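Local coordinates for protein desulfoferrodoxin (rbo) (Treponema pallidum subsp. pallidum str. Nichols, PDB 1Y07) that acts as a superoxide reductase, probably reducing superoxide to hydrogen peroxide at a mononuclear non-haem iron centre, at residues V53-G58 and K62-S67; G15-M20 and V28-E33; K92-P95 and E101-F104; G25-V28 and E33-R36. One frame throughout, in Å; residues are numbered along the deposited sequence.

Contact 1: V53-G58 and K62-S67; sequences VVEVHG and KVKVGS
Glu55 and Lys62 face each other as a hydrogen-bonded antiparallel pair, with Val53 and Lys64 forming a second such pair and Val54 and Val63 the non-hydrogen-bonded pair between them. Four backbone bonds close the two hydrogen-bonded pairs; the one from Val53 N to Lys64 O, 2.8 Å, is almost perfectly straight. The side chain of Glu55 shows how the outer face is filled. Its CB lies 4.0 Å from Lys62 O, and CG stands beside the backbone N (chi1 -66°), from where the extended chain runs alongside Lys62. The carboxylate carbon CD of Glu55 then reaches 4.0 Å from Lys64 CD. At the tip, Glu55 OE1 lies 3.9 Å from Lys62 CD and only a little farther from Lys64 CD, to which OE2 is nearer, at 3.8 Å. The carboxylate therefore touches methylenes, while Glu55 OE1 stays 5.0 Å from Lys62 NZ and farther still from Lys64 NZ, so any pull between these charges is probably diffuse. Lys64, bent near its end, forms a salt bridge with Glu101, and Lys62 a long, weak ion pair with it. Val63 packs on Phe104 and Val81. The arrangement is a beta hairpin forming two strands of a three-stranded antiparallel sheet, 52-57 at its edge and 60-65 in the middle, with Glu55, Lys62, Lys64 and Val53 on the outer face and Val54 and Val63 on the inner one.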
ATOM      1  N   VAL B  53      -3.110  16.821  -7.756  1.00 17.64           N
ATOM      2  CA  VAL B  53      -2.309  17.204  -8.889  1.00 18.10           C
ATOM      3  C   VAL B  53      -1.005  16.441  -8.819  1.00 18.28           C
ATOM      4  O   VAL B  53      -0.323  16.497  -7.807  1.00 18.85           O
ATOM      5  CB  VAL B  53      -2.041  18.763  -8.894  1.00 18.41           C
ATOM      6  CG1 VAL B  53      -0.935  19.164  -9.884  1.00 19.87           C
ATOM      7  CG2 VAL B  53      -3.330  19.537  -9.184  1.00 18.80           C
ATOM      8  N   VAL B  54      -0.651  15.770  -9.915  1.00 19.08           N
ATOM      9  CA  VAL B  54       0.549  14.944 -10.002  1.00 19.55           C
ATOM     10  C   VAL B  54       1.618  15.643 -10.849  1.00 19.47           C
ATOM     11  O   VAL B  54       1.334  16.157 -11.918  1.00 19.13           O
ATOM     12  CB  VAL B  54       0.193  13.508 -10.566  1.00 19.74           C
ATOM     13  CG1 VAL B  54       1.414  12.625 -10.650  1.00 20.34           C
ATOM     14  CG2 VAL B  54      -0.897  12.858  -9.694  1.00 19.52           C
ATOM     15  N   GLU B  55       2.844  15.683 -10.341  1.00 19.69           N
ATOM     16  CA  GLU B  55       3.959  16.371 -10.998  1.00 19.55           C
ATOM     17  C   GLU B  55       5.170  15.459 -10.937  1.00 19.92           C
ATOM     18  O   GLU B  55       5.720  15.231  -9.868  1.00 19.60           O
ATOM     19  CB  GLU B  55       4.280  17.681 -10.300  1.00 19.71           C
ATOM     20  CG  GLU B  55       3.189  18.732 -10.405  1.00 21.55           C
ATOM     21  CD  GLU B  55       3.569  20.039  -9.745  1.00 24.74           C
ATOM     22  OE1 GLU B  55       4.605  20.097  -9.023  1.00 26.69           O
ATOM     23  OE2 GLU B  55       2.820  21.022  -9.958  1.00 28.19           O
ATOM     24  N   VAL B  56       5.546  14.915 -12.085  1.00 19.67           N
ATOM     25  CA  VAL B  56       6.653  13.990 -12.175  1.00 19.44           C
ATOM     26  C   VAL B  56       7.913  14.708 -12.585  1.00 18.97           C
ATOM     27  O   VAL B  56       7.930  15.596 -13.485  1.00 19.49           O
ATOM     28  CB  VAL B  56       6.383  12.871 -13.181  1.00 19.85           C
ATOM     29  CG1 VAL B  56       7.557  11.868 -13.221  1.00 21.52           C
ATOM     30  CG2 VAL B  56       5.093  12.184 -12.876  1.00 20.96           C
ATOM     31  N   HIS B  57       8.984  14.352 -11.915  1.00 17.24           N
ATOM     32  CA  HIS B  57      10.284  14.672 -12.371  1.00 18.54           C
ATOM     33  C   HIS B  57      11.117  13.427 -12.156  1.00 17.02           C
ATOM     34  O   HIS B  57      11.416  13.099 -11.030  1.00 15.04           O
ATOM     35  CB  HIS B  57      10.782  15.824 -11.568  1.00 19.62           C
ATOM     36  CG  HIS B  57      12.210  15.708 -11.133  1.00 24.00           C
ATOM     37  ND1 HIS B  57      12.544  15.520  -9.808  1.00 26.76           N
ATOM     38  CD2 HIS B  57      13.389  15.880 -11.809  1.00 26.52           C
ATOM     39  CE1 HIS B  57      13.857  15.503  -9.695  1.00 29.15           C
ATOM     40  NE2 HIS B  57      14.400  15.717 -10.892  1.00 30.31           N
ATOM     41  N   GLY B  58      11.534  12.807 -13.255  1.00 17.91           N
ATOM     42  CA  GLY B  58      12.383  11.634 -13.157  1.00 16.56           C
ATOM     43  C   GLY B  58      11.676  10.554 -12.469  1.00 18.75           C
ATOM     44  O   GLY B  58      10.606  10.221 -12.849  1.00 15.43           O
ATOM     45  N   LYS B  62       5.515  14.106  -7.180  1.00 15.48           N
ATOM     46  CA  LYS B  62       5.001  14.964  -6.131  1.00 15.23           C
ATOM     47  C   LYS B  62       3.513  15.027  -6.321  1.00 15.48           C
ATOM     48  O   LYS B  62       3.037  15.216  -7.451  1.00 16.75           O
ATOM     49  CB  LYS B  62       5.599  16.353  -6.242  1.00 15.74           C
ATOM     50  CG  LYS B  62       5.269  17.335  -5.112  1.00 17.25           C
ATOM     51  CD  LYS B  62       5.709  18.748  -5.501  1.00 22.27           C
ATOM     52  CE  LYS B  62       6.835  19.281  -4.615  1.00 24.27           C
ATOM     53  NZ  LYS B  62       6.809  20.789  -4.588  1.00 27.06           N
ATOM     54  N   VAL B  63       2.777  14.844  -5.245  1.00 15.77           N
ATOM     55  CA  VAL B  63       1.331  14.958  -5.293  1.00 15.99           C
ATOM     56  C   VAL B  63       0.863  16.128  -4.440  1.00 16.11           C
ATOM     57  O   VAL B  63       1.160  16.194  -3.281  1.00 16.38           O
ATOM     58  CB  VAL B  63       0.628  13.705  -4.810  1.00 16.27           C
ATOM     59  CG1 VAL B  63      -0.874  13.936  -4.866  1.00 16.12           C
ATOM     60  CG2 VAL B  63       1.077  12.479  -5.668  1.00 16.63           C
ATOM     61  N   LYS B  64       0.122  17.064  -5.036  1.00 17.83           N
ATOM     62  CA  LYS B  64      -0.340  18.271  -4.326  1.00 18.84           C
ATOM     63  C   LYS B  64      -1.876  18.296  -4.264  1.00 18.88           C
ATOM     64  O   LYS B  64      -2.513  18.005  -5.269  1.00 19.48           O
ATOM     65  CB  LYS B  64       0.094  19.561  -5.035  1.00 20.25           C
ATOM     66  CG  LYS B  64       1.528  19.644  -5.586  1.00 21.36           C
ATOM     67  CD  LYS B  64       1.719  20.994  -6.285  1.00 24.67           C
ATOM     68  CE  LYS B  64       1.793  22.101  -5.273  1.00 27.54           C
ATOM     69  NZ  LYS B  64       2.621  21.712  -4.101  1.00 29.02           N
ATOM     70  N   VAL B  65      -2.447  18.594  -3.097  1.00 19.00           N
ATOM     71  CA  VAL B  65      -3.891  18.505  -2.917  1.00 20.03           C
ATOM     72  C   VAL B  65      -4.322  19.935  -2.822  1.00 21.79           C
ATOM     73  O   VAL B  65      -4.066  20.627  -1.822  1.00 19.98           O
ATOM     74  CB  VAL B  65      -4.309  17.584  -1.743  1.00 20.28           C
ATOM     75  CG1 VAL B  65      -5.856  17.439  -1.648  1.00 19.79           C
ATOM     76  CG2 VAL B  65      -3.705  16.216  -1.974  1.00 20.64           C
ATOM     77  N   GLY B  66      -4.984  20.327  -3.912  1.00 22.64           N
ATOM     78  CA  GLY B  66      -4.819  21.608  -4.491  1.00 24.30           C
ATOM     79  C   GLY B  66      -4.124  21.793  -5.836  1.00 24.92           C
ATOM     80  O   GLY B  66      -2.888  21.830  -5.913  1.00 25.78           O
ATOM     81  N   SER B  67      -4.932  22.013  -6.883  1.00 24.74           N
ATOM     82  CA  SER B  67      -4.530  22.972  -7.923  1.00 25.15           C
ATOM     83  C   SER B  67      -4.345  24.335  -7.211  1.00 25.18           C
ATOM     84  O   SER B  67      -3.495  25.171  -7.595  1.00 26.14           O
ATOM     85  CB  SER B  67      -5.616  23.119  -8.983  1.00 25.06           C
ATOM     86  OG  SER B  67      -6.804  23.547  -8.352  1.00 26.49           O
TER

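Contact 2: G15-M20 and V28-E33; sequences GFFLGM and VACGSE
Phe17 receives a methyl of Val28 squarely over one face of its ring, and this is the tight part of the contact. Val28 CG1 sits 3.7 Å from the centroid of the Phe17 ring and only 14° off the normal, a textbook CH-pi approach, with Phe17 CZ and CE1 as its nearest atoms. The branch gets there because CG1 stands opposite its own backbone N (chi1 -171°), while the phenyl group leans out from strand 16-20 to meet it. Cys30 comes differently. Its sulfur lies at the ring edge, near the ring plane, with SG 3.8 Å from Phe17 CE1, a sulfur-aromatic contact to the rim and not to the pi face. Leu35 touches both the ring and the sulfur, adding to a buried apolar cluster. The loose side begins just past Cys30, where Gly31 and Ser32 form the exposed turn. There the chain is held to itself: Cys30 N bonds to Glu33 O at 3.1 Å, and the return bond is weak. No hydrogen bond spans the two segments, whose closest CA atoms, those of Phe17 and Val28, are 8.2 Å apart. Both strands instead pair with the second subunit, which carries the sheet across the interface. The contact thus typifies side-chain packing between two strand pairs that are separate within the chain, 5-9 with 16-20 and 27-29 with 34-36, here in the N-terminal region of a class III superoxide reductase dimer.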
ATOM      1  N   GLY B  15      -7.322   4.298  11.425  1.00 24.73           N
ATOM      2  CA  GLY B  15      -6.861   3.244  10.541  1.00 23.17           C
ATOM      3  C   GLY B  15      -7.878   2.907   9.452  1.00 21.80           C
ATOM      4  O   GLY B  15      -8.979   3.484   9.351  1.00 22.29           O
ATOM      5  N   PHE B  16      -7.503   1.963   8.599  1.00 19.50           N
ATOM      6  CA  PHE B  16      -8.261   1.724   7.405  1.00 17.42           C
ATOM      7  C   PHE B  16      -7.730   0.515   6.668  1.00 13.92           C
ATOM      8  O   PHE B  16      -6.724  -0.095   7.047  1.00 12.26           O
ATOM      9  CB  PHE B  16      -8.195   2.955   6.469  1.00 18.41           C
ATOM     10  CG  PHE B  16      -6.810   3.464   6.246  1.00 21.26           C
ATOM     11  CD1 PHE B  16      -6.184   3.292   5.057  1.00 23.83           C
ATOM     12  CD2 PHE B  16      -6.136   4.168   7.257  1.00 23.01           C
ATOM     13  CE1 PHE B  16      -4.913   3.800   4.862  1.00 25.66           C
ATOM     14  CE2 PHE B  16      -4.854   4.647   7.054  1.00 24.55           C
ATOM     15  CZ  PHE B  16      -4.252   4.456   5.860  1.00 24.36           C
ATOM     16  N   PHE B  17      -8.431   0.184   5.598  1.00 13.04           N
ATOM     17  CA  PHE B  17      -8.053  -0.896   4.721  1.00 11.84           C
ATOM     18  C   PHE B  17      -7.996  -0.444   3.297  1.00 12.29           C
ATOM     19  O   PHE B  17      -8.797   0.368   2.855  1.00 13.37           O
ATOM     20  CB  PHE B  17      -9.039  -2.062   4.832  1.00 11.55           C
ATOM     21  CG  PHE B  17      -9.263  -2.513   6.263  1.00  9.20           C
ATOM     22  CD1 PHE B  17     -10.041  -1.726   7.137  1.00 11.06           C
ATOM     23  CD2 PHE B  17      -8.715  -3.705   6.724  1.00  8.40           C
ATOM     24  CE1 PHE B  17     -10.263  -2.145   8.426  1.00  7.83           C
ATOM     25  CE2 PHE B  17      -8.940  -4.126   8.032  1.00  9.64           C
ATOM     26  CZ  PHE B  17      -9.669  -3.332   8.874  1.00  8.72           C
ATOM     27  N   LEU B  18      -7.024  -0.990   2.590  1.00 11.19           N
ATOM     28  CA  LEU B  18      -6.851  -0.783   1.145  1.00 11.87           C
ATOM     29  C   LEU B  18      -7.155  -2.112   0.468  1.00 11.58           C
ATOM     30  O   LEU B  18      -6.556  -3.117   0.793  1.00 13.36           O
ATOM     31  CB  LEU B  18      -5.380  -0.329   0.885  1.00 13.48           C
ATOM     32  CG  LEU B  18      -4.767  -0.059  -0.489  1.00 18.40           C
ATOM     33  CD1 LEU B  18      -3.650   0.922  -0.249  1.00 18.36           C
ATOM     34  CD2 LEU B  18      -4.182  -1.300  -1.180  1.00 19.66           C
ATOM     35  N   GLY B  19      -8.127  -2.130  -0.433  1.00 11.58           N
ATOM     36  CA  GLY B  19      -8.432  -3.297  -1.230  1.00 10.86           C
ATOM     37  C   GLY B  19      -7.918  -3.208  -2.659  1.00 12.07           C
ATOM     38  O   GLY B  19      -7.959  -2.157  -3.296  1.00 13.20           O
ATOM     39  N   MET B  20      -7.342  -4.305  -3.128  1.00 13.88           N
ATOM     40  CA  MET B  20      -6.900  -4.402  -4.517  1.00 14.51           C
ATOM     41  C   MET B  20      -7.794  -5.434  -5.226  1.00 14.19           C
ATOM     42  O   MET B  20      -7.834  -6.614  -4.835  1.00 13.33           O
ATOM     43  CB  MET B  20      -5.411  -4.743  -4.622  1.00 15.89           C
ATOM     44  CG  MET B  20      -4.937  -4.864  -6.106  1.00 19.69           C
ATOM     45  SD  MET B  20      -5.068  -3.346  -7.191  1.00 22.93           S
ATOM     46  CE  MET B  20      -3.665  -2.327  -6.605  1.00 26.50           C
ATOM     47  N   VAL B  28     -15.868  -4.659   5.164  1.00 14.19           N
ATOM     48  CA  VAL B  28     -14.995  -5.034   6.267  1.00 15.20           C
ATOM     49  C   VAL B  28     -15.739  -4.834   7.548  1.00 16.69           C
ATOM     50  O   VAL B  28     -16.295  -3.741   7.813  1.00 15.90           O
ATOM     51  CB  VAL B  28     -13.746  -4.142   6.338  1.00 14.92           C
ATOM     52  CG1 VAL B  28     -12.767  -4.688   7.348  1.00 14.91           C
ATOM     53  CG2 VAL B  28     -13.118  -4.019   4.970  1.00 15.76           C
ATOM     54  N   ALA B  29     -15.780  -5.887   8.351  1.00 17.85           N
ATOM     55  CA  ALA B  29     -16.411  -5.823   9.660  1.00 19.77           C
ATOM     56  C   ALA B  29     -15.278  -5.558  10.635  1.00 21.44           C
ATOM     57  O   ALA B  29     -14.312  -6.292  10.669  1.00 20.21           O
ATOM     58  CB  ALA B  29     -17.065  -7.125   9.967  1.00 18.96           C
ATOM     59  N   CYS B  30     -15.364  -4.493  11.400  1.00 24.63           N
ATOM     60  CA  CYS B  30     -14.198  -4.093  12.180  1.00 27.84           C
ATOM     61  C   CYS B  30     -14.685  -3.289  13.406  1.00 29.22           C
ATOM     62  O   CYS B  30     -15.018  -2.108  13.316  1.00 30.57           O
ATOM     63  CB  CYS B  30     -13.178  -3.426  11.190  1.00 27.64           C
ATOM     64  SG  CYS B  30     -12.510  -1.809  11.482  1.00 33.61           S
ATOM     65  N   GLY B  31     -14.782  -3.994  14.540  1.00 30.78           N
ATOM     66  CA  GLY B  31     -15.564  -3.558  15.701  1.00 31.62           C
ATOM     67  C   GLY B  31     -16.993  -3.976  15.372  1.00 32.41           C
ATOM     68  O   GLY B  31     -17.188  -5.007  14.699  1.00 33.49           O
ATOM     69  N   SER B  32     -17.995  -3.202  15.795  1.00 32.06           N
ATOM     70  CA  SER B  32     -19.203  -3.159  14.968  1.00 31.94           C
ATOM     71  C   SER B  32     -19.336  -1.817  14.266  1.00 30.53           C
ATOM     72  O   SER B  32     -20.203  -0.982  14.568  1.00 31.10           O
ATOM     73  CB  SER B  32     -20.490  -3.556  15.676  1.00 32.36           C
ATOM     74  OG  SER B  32     -21.460  -3.809  14.658  1.00 34.52           O
ATOM     75  N   GLU B  33     -18.386  -1.600  13.376  1.00 28.45           N
ATOM     76  CA  GLU B  33     -18.658  -0.891  12.151  1.00 26.50           C
ATOM     77  C   GLU B  33     -18.747  -2.029  11.127  1.00 23.37           C
ATOM     78  O   GLU B  33     -18.118  -3.065  11.303  1.00 21.93           O
ATOM     79  CB  GLU B  33     -17.507   0.057  11.789  1.00 27.48           C
ATOM     80  CG  GLU B  33     -17.293   1.270  12.702  1.00 30.40           C
ATOM     81  CD  GLU B  33     -15.938   1.941  12.440  1.00 33.26           C
ATOM     82  OE1 GLU B  33     -14.910   1.328  12.807  1.00 34.80           O
ATOM     83  OE2 GLU B  33     -15.890   3.064  11.866  1.00 34.93           O
TER

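Contact 3: K92-P95 and E101-F104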
ATOM      1  N   LYS B  92       1.367   7.199   1.733  1.00 11.42           N
ATOM      2  CA  LYS B  92       2.014   7.972   2.785  1.00 12.36           C
ATOM      3  C   LYS B  92       1.002   8.846   3.480  1.00 13.63           C
ATOM      4  O   LYS B  92       0.218   9.567   2.840  1.00 13.91           O
ATOM      5  CB  LYS B  92       3.113   8.902   2.170  1.00 11.67           C
ATOM      6  CG  LYS B  92       4.330   8.159   1.633  1.00 13.31           C
ATOM      7  CD  LYS B  92       5.430   9.081   1.094  1.00 12.15           C
ATOM      8  CE  LYS B  92       6.775   8.406   0.997  1.00 12.10           C
ATOM      9  NZ  LYS B  92       7.819   9.295   0.628  1.00 12.27           N
ATOM     10  N   GLU B  93       1.032   8.815   4.802  1.00 14.61           N
ATOM     11  CA  GLU B  93       0.242   9.751   5.591  1.00 16.09           C
ATOM     12  C   GLU B  93       0.930  11.115   5.558  1.00 15.90           C
ATOM     13  O   GLU B  93       2.145  11.208   5.473  1.00 16.65           O
ATOM     14  CB  GLU B  93       0.082   9.243   7.014  1.00 17.49           C
ATOM     15  CG  GLU B  93      -0.699   7.952   7.036  1.00 22.46           C
ATOM     16  CD  GLU B  93      -0.868   7.286   8.405  1.00 29.56           C
ATOM     17  OE1 GLU B  93      -0.097   7.618   9.327  1.00 34.71           O
ATOM     18  OE2 GLU B  93      -1.760   6.400   8.542  1.00 31.63           O
ATOM     19  N   LEU B  94       0.159  12.179   5.596  1.00 16.15           N
ATOM     20  CA  LEU B  94       0.693  13.549   5.609  1.00 16.51           C
ATOM     21  C   LEU B  94       0.750  14.148   7.052  1.00 17.23           C
ATOM     22  O   LEU B  94      -0.225  14.044   7.784  1.00 17.20           O
ATOM     23  CB  LEU B  94      -0.246  14.428   4.772  1.00 16.44           C
ATOM     24  CG  LEU B  94       0.155  14.534   3.295  1.00 19.54           C
ATOM     25  CD1 LEU B  94      -0.057  13.261   2.518  1.00 21.43           C
ATOM     26  CD2 LEU B  94      -0.635  15.629   2.634  1.00 20.82           C
ATOM     27  N   PRO B  95       1.876  14.736   7.478  1.00 17.87           N
ATOM     28  CA  PRO B  95       1.923  15.463   8.761  1.00 18.96           C
ATOM     29  C   PRO B  95       0.880  16.563   8.738  1.00 20.18           C
ATOM     30  O   PRO B  95       0.856  17.339   7.768  1.00 18.80           O
ATOM     31  CB  PRO B  95       3.346  16.036   8.779  1.00 18.51           C
ATOM     32  CG  PRO B  95       4.114  15.067   7.953  1.00 19.54           C
ATOM     33  CD  PRO B  95       3.190  14.728   6.833  1.00 18.07           C
ATOM     34  N   GLU B 101       0.907  18.239   0.594  1.00 16.10           N
ATOM     35  CA  GLU B 101       1.660  17.631  -0.493  1.00 16.59           C
ATOM     36  C   GLU B 101       2.595  16.563   0.038  1.00 15.76           C
ATOM     37  O   GLU B 101       3.028  16.616   1.181  1.00 16.27           O
ATOM     38  CB  GLU B 101       2.497  18.684  -1.227  1.00 18.01           C
ATOM     39  CG  GLU B 101       3.523  19.313  -0.353  1.00 20.55           C
ATOM     40  CD  GLU B 101       4.594  20.048  -1.142  1.00 24.03           C
ATOM     41  OE1 GLU B 101       4.284  21.076  -1.724  1.00 26.20           O
ATOM     42  OE2 GLU B 101       5.766  19.581  -1.163  1.00 28.99           O
ATOM     43  N   VAL B 102       2.936  15.623  -0.812  1.00 15.75           N
ATOM     44  CA  VAL B 102       3.907  14.573  -0.471  1.00 15.14           C
ATOM     45  C   VAL B 102       4.543  14.044  -1.747  1.00 15.42           C
ATOM     46  O   VAL B 102       3.973  14.152  -2.803  1.00 15.95           O
ATOM     47  CB  VAL B 102       3.206  13.452   0.338  1.00 15.15           C
ATOM     48  CG1 VAL B 102       2.339  12.592  -0.577  1.00 16.36           C
ATOM     49  CG2 VAL B 102       4.214  12.670   1.208  1.00 16.97           C
ATOM     50  N   THR B 103       5.737  13.508  -1.648  1.00 14.17           N
ATOM     51  CA  THR B 103       6.432  13.006  -2.782  1.00 14.77           C
ATOM     52  C   THR B 103       6.697  11.504  -2.589  1.00 13.33           C
ATOM     53  O   THR B 103       6.953  11.031  -1.475  1.00 14.43           O
ATOM     54  CB  THR B 103       7.742  13.701  -2.898  1.00 14.98           C
ATOM     55  OG1 THR B 103       7.472  15.111  -3.054  1.00 15.79           O
ATOM     56  CG2 THR B 103       8.538  13.252  -4.185  1.00 15.94           C
ATOM     57  N   PHE B 104       6.620  10.782  -3.683  1.00 12.49           N
ATOM     58  CA  PHE B 104       6.910   9.375  -3.741  1.00 13.59           C
ATOM     59  C   PHE B 104       8.079   9.198  -4.691  1.00 13.11           C
ATOM     60  O   PHE B 104       8.219   9.982  -5.623  1.00 15.50           O
ATOM     61  CB  PHE B 104       5.721   8.668  -4.334  1.00 13.58           C
ATOM     62  CG  PHE B 104       4.470   8.808  -3.500  1.00 14.62           C
ATOM     63  CD1 PHE B 104       3.574   9.833  -3.748  1.00 15.85           C
ATOM     64  CD2 PHE B 104       4.186   7.911  -2.509  1.00 12.94           C
ATOM     65  CE1 PHE B 104       2.398   9.990  -2.988  1.00 14.23           C
ATOM     66  CE2 PHE B 104       2.988   8.051  -1.760  1.00 13.91           C
ATOM     67  CZ  PHE B 104       2.131   9.099  -1.998  1.00 14.19           C
TER
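Leu94 and Val102 mark the closest backbone approach, CA to CA 7.0 Å, and no main-chain hydrogen bond joins the two segments. They belong to different sheets: strand 88-93 ends a four-stranded antiparallel sheet, strand 101-105 a three-stranded one, and the two stack as in the immunoglobulin-like beta sandwich expected of the E-set clan. Side chains bridge the gap. Leu94 brings CD1 against Val102, 3.9 Å from its CB, and sends CD2 to within 3.7 Å of Glu101 N. Val102 in turn offers CG2 to the middle of the Lys92 chain, 3.8 Å from Lys92 CD. The aliphatic part of Lys92 also runs antiparallel to the Phe104 side chain, its CG 3.7 Å from Phe104 CE2. Leu94, Val102 and Phe104 all touch Val81, so all three pack against strand 78-85. Being extended beyond CG, the lysine chain carries its charge past this apolar patch to the strand edge, where Lys92 NZ also makes a weak hydrogen bond to Thr107 OG1 of the second subunit. There Lys92 NZ donates to Thr103 O at 2.9 Å, with a C=O...N angle of 163°, nearly in line with the carbonyl.

Contact 4: G25-V28 and E33-R36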
ATOM      1  N   GLY B  25     -19.351  -4.286  -3.894  1.00 19.42           N
ATOM      2  CA  GLY B  25     -20.092  -4.559  -2.653  1.00 19.19           C
ATOM      3  C   GLY B  25     -19.299  -5.226  -1.503  1.00 19.20           C
ATOM      4  O   GLY B  25     -19.863  -5.575  -0.451  1.00 18.61           O
ATOM      5  N   SER B  26     -17.987  -5.400  -1.652  1.00 18.19           N
ATOM      6  CA  SER B  26     -17.172  -5.934  -0.559  1.00 17.18           C
ATOM      7  C   SER B  26     -17.317  -5.020   0.657  1.00 16.96           C
ATOM      8  O   SER B  26     -17.581  -3.817   0.496  1.00 17.57           O
ATOM      9  CB  SER B  26     -15.683  -5.962  -0.976  1.00 18.36           C
ATOM     10  OG  SER B  26     -15.441  -6.957  -1.954  1.00 16.13           O
ATOM     11  N   SER B  27     -17.082  -5.588   1.832  1.00 14.72           N
ATOM     12  CA  SER B  27     -17.086  -4.850   3.078  1.00 15.57           C
ATOM     13  C   SER B  27     -16.142  -5.456   4.143  1.00 14.68           C
ATOM     14  O   SER B  27     -15.620  -6.569   3.992  1.00 15.07           O
ATOM     15  CB  SER B  27     -18.530  -4.800   3.600  1.00 15.37           C
ATOM     16  OG  SER B  27     -18.964  -6.095   3.900  1.00 16.47           O
ATOM     17  N   VAL B  28     -15.868  -4.659   5.164  1.00 14.19           N
ATOM     18  CA  VAL B  28     -14.995  -5.034   6.267  1.00 15.20           C
ATOM     19  C   VAL B  28     -15.739  -4.834   7.548  1.00 16.69           C
ATOM     20  O   VAL B  28     -16.295  -3.741   7.813  1.00 15.90           O
ATOM     21  CB  VAL B  28     -13.746  -4.142   6.338  1.00 14.92           C
ATOM     22  CG1 VAL B  28     -12.767  -4.688   7.348  1.00 14.91           C
ATOM     23  CG2 VAL B  28     -13.118  -4.019   4.970  1.00 15.76           C
ATOM     24  N   GLU B  33     -18.386  -1.600  13.376  1.00 28.45           N
ATOM     25  CA  GLU B  33     -18.658  -0.891  12.151  1.00 26.50           C
ATOM     26  C   GLU B  33     -18.747  -2.029  11.127  1.00 23.37           C
ATOM     27  O   GLU B  33     -18.118  -3.065  11.303  1.00 21.93           O
ATOM     28  CB  GLU B  33     -17.507   0.057  11.789  1.00 27.48           C
ATOM     29  CG  GLU B  33     -17.293   1.270  12.702  1.00 30.40           C
ATOM     30  CD  GLU B  33     -15.938   1.941  12.440  1.00 33.26           C
ATOM     31  OE1 GLU B  33     -14.910   1.328  12.807  1.00 34.80           O
ATOM     32  OE2 GLU B  33     -15.890   3.064  11.866  1.00 34.93           O
ATOM     33  N   VAL B  34     -19.560  -1.852  10.104  1.00 20.49           N
ATOM     34  CA  VAL B  34     -19.333  -2.519   8.809  1.00 18.80           C
ATOM     35  C   VAL B  34     -18.874  -1.409   7.875  1.00 17.30           C
ATOM     36  O   VAL B  34     -19.578  -0.406   7.681  1.00 17.12           O
ATOM     37  CB  VAL B  34     -20.614  -3.238   8.298  1.00 19.16           C
ATOM     38  CG1 VAL B  34     -20.478  -3.676   6.865  1.00 18.67           C
ATOM     39  CG2 VAL B  34     -20.904  -4.445   9.168  1.00 21.24           C
ATOM     40  N   LEU B  35     -17.689  -1.554   7.286  1.00 16.06           N
ATOM     41  CA  LEU B  35     -17.120  -0.503   6.461  1.00 14.79           C
ATOM     42  C   LEU B  35     -17.395  -0.908   5.011  1.00 15.39           C
ATOM     43  O   LEU B  35     -17.227  -2.061   4.682  1.00 15.77           O
ATOM     44  CB  LEU B  35     -15.622  -0.398   6.648  1.00 14.41           C
ATOM     45  CG  LEU B  35     -15.104  -0.283   8.085  1.00 12.64           C
ATOM     46  CD1 LEU B  35     -13.571  -0.205   8.022  1.00 15.01           C
ATOM     47  CD2 LEU B  35     -15.695   0.871   8.830  1.00 12.38           C
ATOM     48  N   ARG B  36     -17.877   0.032   4.214  1.00 16.01           N
ATOM     49  CA  ARG B  36     -18.073  -0.176   2.787  1.00 16.79           C
ATOM     50  C   ARG B  36     -17.055   0.652   2.017  1.00 15.52           C
ATOM     51  O   ARG B  36     -16.553   1.635   2.504  1.00 16.09           O
ATOM     52  CB  ARG B  36     -19.481   0.259   2.339  1.00 18.40           C
ATOM     53  CG  ARG B  36     -20.653  -0.366   3.096  1.00 21.61           C
ATOM     54  CD  ARG B  36     -20.902  -1.810   2.753  1.00 26.93           C
ATOM     55  NE  ARG B  36     -21.919  -2.414   3.620  1.00 31.10           N
ATOM     56  CZ  ARG B  36     -22.385  -3.649   3.460  1.00 34.30           C
ATOM     57  NH1 ARG B  36     -23.300  -4.129   4.297  1.00 36.70           N
ATOM     58  NH2 ARG B  36     -21.952  -4.401   2.456  1.00 36.43           N
TER
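Val28 and Leu35 form the one firm rung of this contact, an antiparallel hydrogen-bonded pair whose backbones bond in both directions. Val28 N donates to Leu35 O at 3.0 Å, lying in the plane of that carbonyl. The return bond, Leu35 N to Val28 O, is short at 2.6 Å and close to straight at 173°. Val28 O is also approached by Val34 CA at 3.4 Å, a CA-H...O contact that adds a second, softer partner to the same oxygen.

The main apolar contact is on the Val28 and Leu35 side. Val28 CB and Leu35 CB lie side by side at 4.2 Å; Leu35 packs on Phe17, and both residues on Phe8, which backs the hairpin from the protein side. On the Ser27 side Val34 CG1 meets Ser27 CB at 4.0 Å.

Polar side chains meet there with looser geometry. Arg36 is bent at chi2 (-73°), which folds its guanidinium back across the partner strand: NH2 comes 3.6 Å from Ser27 CB, the hydroxyl of Ser27 lies over the flat face, and Gly25 O approaches in plane at the edge, 3.8 Å from NH2. None of these distances amounts to a hydrogen bond. Ser26, which turns away, uses its OG for Pro23 O and for Gly31 N of the second subunit.

The chemistry implies that a pair of backbone bonds and one buried apolar face join the hairpin strands, whereas the arginine covers the Ser27 face by packing rather than by a directed bond.

Along the chain the N-terminal region comes first, with contacts 2 and 4, then contact 1, then contact 3. Contacts 2 and 4, their centres 7 Å apart, both use strand 27-29, which contact 4 pairs with 34-36 and contact 2 packs against strand 16-20. Contacts 1 and 3, with centres 11 Å apart, meet where Val63 and Val102 are joined by a backbone hydrogen bond between strands 60-65 and 101-105; contact 3 also reaches strand 88-93 of the other sheet. Contact 1 is remote from the N-terminal pair, its centre 28 Å from that of contact 2. Contact 3 touches contact 2 through Phe16 and Glu93. Contacts 2, 3 and 4 all reach the second subunit, whereas contact 1 does not, so dimerisation involves both family regions.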